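Local atomic coordinates of 3-oxoadipate enol-lactonase (Burkholderia xenovorans, PDB entry 2XUA), a protein that probably hydrolyses the enol-lactone of 3-oxoadipate in catechol metabolism, and binds laevulinic acid in a pocket of its alpha/beta hydrolase fold. Residues R157-T160 against A161-E165; Y73-E76 against Q77-D81. All coordinates share one frame; numbering follows the deposited sequence.

Interaction 1 (R157-T160 against A161-E165); sequences RWFT and ADYME. With SHF (laevulinic acid), chain C.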
loop_
_atom_site.group_PDB
_atom_site.type_symbol
_atom_site.label_atom_id
_atom_site.label_comp_id
_atom_site.label_asym_id
_atom_site.label_seq_id
_atom_site.Cartn_x
_atom_site.Cartn_y
_atom_site.Cartn_z
ATOM N N ARG B 157 -6.913 13.662 12.483
ATOM C CA ARG B 157 -7.627 12.971 13.569
ATOM C C ARG B 157 -7.075 11.564 13.829
ATOM O O ARG B 157 -7.502 10.895 14.777
ATOM C CB ARG B 157 -9.128 12.910 13.254
ATOM C CG ARG B 157 -9.784 14.318 13.379
ATOM C CD ARG B 157 -11.099 14.382 12.576
ATOM N NE ARG B 157 -12.154 13.508 13.113
ATOM C CZ ARG B 157 -12.779 13.670 14.296
ATOM N NH1 ARG B 157 -12.449 14.676 15.129
ATOM N NH2 ARG B 157 -13.740 12.809 14.649
ATOM N N TRP B 158 -6.160 11.108 12.978
ATOM C CA TRP B 158 -5.708 9.707 13.028
ATOM C C TRP B 158 -4.393 9.561 13.751
ATOM O O TRP B 158 -4.106 8.501 14.284
ATOM C CB TRP B 158 -5.515 9.195 11.596
ATOM C CG TRP B 158 -6.806 8.880 10.895
ATOM C CD1 TRP B 158 -8.103 9.163 11.296
ATOM C CD2 TRP B 158 -6.910 8.202 9.636
ATOM N NE1 TRP B 158 -9.000 8.722 10.322
ATOM C CE2 TRP B 158 -8.277 8.120 9.308
ATOM C CE3 TRP B 158 -5.955 7.683 8.747
ATOM C CZ2 TRP B 158 -8.714 7.536 8.134
ATOM C CZ3 TRP B 158 -6.386 7.075 7.595
ATOM C CH2 TRP B 158 -7.765 7.022 7.283
ATOM N N PHE B 159 -3.568 10.613 13.767
ATOM C CA PHE B 159 -2.266 10.519 14.446
ATOM C C PHE B 159 -2.054 11.739 15.274
ATOM O O PHE B 159 -2.601 12.789 14.902
ATOM C CB PHE B 159 -1.146 10.452 13.380
ATOM C CG PHE B 159 -1.263 9.249 12.474
ATOM C CD1 PHE B 159 -0.956 7.985 12.932
ATOM C CD2 PHE B 159 -1.733 9.389 11.184
ATOM C CE1 PHE B 159 -1.060 6.843 12.103
ATOM C CE2 PHE B 159 -1.844 8.264 10.351
ATOM C CZ PHE B 159 -1.468 6.968 10.831
ATOM N N THR B 160 -1.268 11.648 16.357
ATOM C CA THR B 160 -0.896 12.883 17.083
ATOM C C THR B 160 -0.026 13.733 16.149
ATOM O O THR B 160 0.544 13.205 15.164
ATOM C CB THR B 160 -0.146 12.576 18.395
ATOM O OG1 THR B 160 1.067 11.863 18.080
ATOM C CG2 THR B 160 -1.045 11.706 19.300
ATOM N N ALA B 161 -0.031 15.045 16.373
ATOM C CA ALA B 161 0.827 15.989 15.637
ATOM C C ALA B 161 2.278 15.523 15.617
ATOM O O ALA B 161 2.984 15.643 14.598
ATOM C CB ALA B 161 0.758 17.418 16.267
ATOM N N ASP B 162 2.742 15.018 16.738
ATOM C CA ASP B 162 4.150 14.686 16.829
ATOM C C ASP B 162 4.457 13.478 15.930
ATOM O O ASP B 162 5.486 13.439 15.275
ATOM C CB ASP B 162 4.480 14.299 18.257
ATOM C CG ASP B 162 5.933 13.816 18.427
ATOM O OD1 ASP B 162 6.893 14.515 17.994
ATOM O OD2 ASP B 162 6.104 12.733 19.010
ATOM N N TYR B 163 3.594 12.468 15.949
ATOM C CA TYR B 163 3.847 11.288 15.100
ATOM C C TYR B 163 3.854 11.735 13.668
ATOM O O TYR B 163 4.653 11.244 12.873
ATOM C CB TYR B 163 2.763 10.226 15.303
ATOM C CG TYR B 163 3.004 8.992 14.447
ATOM C CD1 TYR B 163 3.774 7.972 14.913
ATOM C CD2 TYR B 163 2.466 8.884 13.178
ATOM C CE1 TYR B 163 4.056 6.856 14.119
ATOM C CE2 TYR B 163 2.753 7.798 12.371
ATOM C CZ TYR B 163 3.542 6.778 12.874
ATOM O OH TYR B 163 3.830 5.687 12.124
HETATM N N MSE B 164 2.916 12.625 13.310
HETATM C CA MSE B 164 2.832 13.025 11.931
HETATM C C MSE B 164 4.095 13.755 11.499
HETATM O O MSE B 164 4.653 13.489 10.429
HETATM C CB MSE B 164 1.608 13.902 11.719
HETATM C CG MSE B 164 0.366 13.095 11.764
HETATM SE SE MSE B 164 -1.122 14.151 11.093
HETATM C CE MSE B 164 -0.972 15.664 12.312
ATOM N N GLU B 165 4.562 14.636 12.371
ATOM C CA GLU B 165 5.821 15.372 12.107
ATOM C C GLU B 165 7.007 14.378 11.947
ATOM O O GLU B 165 7.744 14.480 10.999
ATOM C CB GLU B 165 6.031 16.506 13.159
ATOM C CG GLU B 165 7.176 16.313 14.194
ATOM C CD GLU B 165 8.582 16.515 13.583
ATOM O OE1 GLU B 165 8.769 17.458 12.749
ATOM O OE2 GLU B 165 9.493 15.715 13.932
HETATM C C4 SHF C . -12.389 8.065 8.617
HETATM C C5 SHF C . -11.696 6.775 9.077
HETATM C C3 SHF C . -13.186 8.910 9.624
HETATM C C2 SHF C . -12.853 8.789 11.133
HETATM C C1 SHF C . -13.275 10.085 11.946
HETATM O O4 SHF C . -12.266 8.447 7.438
HETATM O O1 SHF C . -12.341 10.886 12.137
HETATM O OH1 SHF C . -14.446 10.231 12.438
#

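Interaction 2 (Y73-E76 against Q77-D81); sequences YTIE and QLTGD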
loop_
_atom_site.group_PDB
_atom_site.type_symbol
_atom_site.label_atom_id
_atom_site.label_comp_id
_atom_site.label_asym_id
_atom_site.label_seq_id
_atom_site.Cartn_x
_atom_site.Cartn_y
_atom_site.Cartn_z
ATOM N N TYR B 73 -24.518 1.941 2.378
ATOM C CA TYR B 73 -24.216 0.580 2.840
ATOM C C TYR B 73 -24.785 0.444 4.210
ATOM O O TYR B 73 -25.154 1.443 4.874
ATOM C CB TYR B 73 -22.698 0.267 2.872
ATOM C CG TYR B 73 -21.984 0.467 1.572
ATOM C CD1 TYR B 73 -22.636 0.323 0.360
ATOM C CD2 TYR B 73 -20.618 0.733 1.552
ATOM C CE1 TYR B 73 -21.959 0.505 -0.832
ATOM C CE2 TYR B 73 -19.948 0.889 0.391
ATOM C CZ TYR B 73 -20.610 0.781 -0.820
ATOM O OH TYR B 73 -19.913 0.975 -1.984
ATOM N N THR B 74 -24.857 -0.783 4.668
ATOM C CA THR B 74 -25.381 -1.003 5.990
ATOM C C THR B 74 -24.424 -1.874 6.751
ATOM O O THR B 74 -23.628 -2.603 6.124
ATOM C CB THR B 74 -26.762 -1.697 5.931
ATOM O OG1 THR B 74 -26.603 -3.031 5.414
ATOM C CG2 THR B 74 -27.737 -0.898 5.018
ATOM N N ILE B 75 -24.530 -1.825 8.079
ATOM C CA ILE B 75 -23.760 -2.702 8.988
ATOM C C ILE B 75 -24.023 -4.208 8.706
ATOM O O ILE B 75 -23.102 -5.059 8.880
ATOM C CB ILE B 75 -23.946 -2.311 10.473
ATOM C CG1 ILE B 75 -22.948 -3.012 11.409
ATOM C CG2 ILE B 75 -25.442 -2.616 10.982
ATOM C CD1 ILE B 75 -21.456 -2.727 11.104
ATOM N N GLU B 76 -25.247 -4.518 8.219
ATOM C CA GLU B 76 -25.579 -5.882 7.753
ATOM C C GLU B 76 -24.874 -6.259 6.471
ATOM O O GLU B 76 -24.562 -7.451 6.254
ATOM C CB GLU B 76 -27.101 -6.112 7.534
ATOM C CG GLU B 76 -27.930 -6.035 8.784
ATOM C CD GLU B 76 -28.165 -4.615 9.293
ATOM O OE1 GLU B 76 -28.244 -3.705 8.467
ATOM O OE2 GLU B 76 -28.239 -4.420 10.526
ATOM N N GLN B 77 -24.662 -5.312 5.575
ATOM C CA GLN B 77 -23.898 -5.652 4.399
ATOM C C GLN B 77 -22.435 -5.921 4.860
ATOM O O GLN B 77 -21.775 -6.888 4.432
ATOM C CB GLN B 77 -23.905 -4.552 3.354
ATOM C CG GLN B 77 -25.138 -4.581 2.396
ATOM C CD GLN B 77 -25.302 -3.258 1.706
ATOM O OE1 GLN B 77 -24.887 -2.236 2.249
ATOM N NE2 GLN B 77 -25.885 -3.259 0.495
ATOM N N LEU B 78 -21.947 -5.066 5.735
ATOM C CA LEU B 78 -20.556 -5.177 6.185
ATOM C C LEU B 78 -20.291 -6.454 6.945
ATOM O O LEU B 78 -19.220 -7.053 6.809
ATOM C CB LEU B 78 -20.118 -3.937 6.980
ATOM C CG LEU B 78 -20.225 -2.563 6.298
ATOM C CD1 LEU B 78 -19.959 -1.540 7.368
ATOM C CD2 LEU B 78 -19.237 -2.363 5.124
ATOM N N THR B 79 -21.234 -6.875 7.758
ATOM C CA THR B 79 -21.086 -8.097 8.501
ATOM C C THR B 79 -21.128 -9.296 7.523
ATOM O O THR B 79 -20.319 -10.234 7.638
ATOM C CB THR B 79 -22.165 -8.203 9.576
ATOM O OG1 THR B 79 -22.038 -7.113 10.492
ATOM C CG2 THR B 79 -21.976 -9.452 10.450
ATOM N N GLY B 80 -22.056 -9.244 6.571
ATOM C CA GLY B 80 -22.269 -10.313 5.620
ATOM C C GLY B 80 -21.109 -10.453 4.643
ATOM O O GLY B 80 -20.827 -11.542 4.116
ATOM N N ASP B 81 -20.429 -9.334 4.411
ATOM C CA ASP B 81 -19.217 -9.352 3.648
ATOM C C ASP B 81 -18.175 -10.258 4.336
ATOM O O ASP B 81 -17.568 -11.073 3.653
ATOM C CB ASP B 81 -18.695 -7.935 3.456
ATOM C CG ASP B 81 -19.502 -7.167 2.446
ATOM O OD1 ASP B 81 -20.444 -7.739 1.809
ATOM O OD2 ASP B 81 -19.175 -6.003 2.222
#

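Interaction 1 (R157-T160 against A161-E165)
Thr160 turns OG1 to the place between its own N and carbonyl carbon (chi1 61°), facing Tyr163, whose ring runs anti to its backbone N (chi1 -180°) and back toward Phe159. The result is a helix N-cap at the start of helix 161-166: OG1 accepts a weak bond from Tyr163 N at 3.4 Å, while Thr160 O takes Met164 N at 3.1 Å as the first full helical bond. OG1 is also hydrogen-bonded to Glu249, so the cap is tied to helix 246-249. Beside the cap, the Phe159 and Tyr163 rings lie nearly parallel, 20° between planes, but slid so far apart that they barely overlap; Phe159 CD1 comes to 3.5 Å from Tyr163 CD2. Selenomethionine Met164 packs against the root of the Phe159 side chain, its CG 3.4 Å from Phe159 CB, and both side chains also touch Leu171 of helix 168-179. Before the cap the loop faces the ligand. The edge of the Trp158 indole is directed at laevulinic acid, CZ2 lying 3.2 Å from C5, and its ring meets that of His244. At the carboxylate, Arg157 NE donates to O1 of laevulinic acid at 2.8 Å, and NH2 adds a weaker bond to OH1.

Interaction 2 (Y73-E76 against Q77-D81)
Gln77 folds back over Thr74, the N-cap of helix 75-88, and the two form a capping box. From CB, 3.4 Å from Thr74 O, the Gln77 chain runs past Thr74 OG1, which lies 3.7 Å from CG, and stays extended to the amide (chi2 162°). At the tip OE1 accepts Thr74 N at 2.8 Å, with the donor tilted 26° from the amide carbonyl plane; it also lies against Tyr73, 3.4 Å from CB, where ring and amide planes stand 72° apart. The reciprocal half of the box is the bond from Gln77 N to Thr74 OG1 at 3.0 Å, so each residue gives its backbone N-H to the other's side chain. The OH of the buried Tyr73 bonds to Pro69 O, and its ring makes a cation-pi contact with Arg61. One turn on, Leu78 N bonds to Thr74 O, and Leu78 CD1 meets Ile75 CD1 in a loose apolar contact. Glu76, bent at chi2, forms a salt bridge with Arg112 through OE2, while Ile75, Leu78 and Thr79 touch helix 101-112. Ile75 O accepts two donors from opposite faces of its plane, Thr79 N and Thr79 OG1, each at 2.8 Å.

In the fold
Both contacts are helix starts with a threonine N-cap, but only interaction 2 is a full capping box; interaction 1 has the single weak side-chain bond to the backbone. They lie on opposite sides of the chain's centre, with centres 31 Å apart and nearest atoms about 14 Å apart, and do not touch. Interaction 1 binds laevulinic acid directly through Arg157 and Trp158, and Tyr186 OH also bonds to the ligand. Interaction 2 stands further back: the Leu78 side chain is about 12 Å from the ligand and packs on Met101. Ser100, His244 and Asp217 probably form the catalytic triad; His244 adjoins Trp158. Phe159 lies near this presumed triad and Leu78 near Ser100 on the nucleophile elbow, neither in contact.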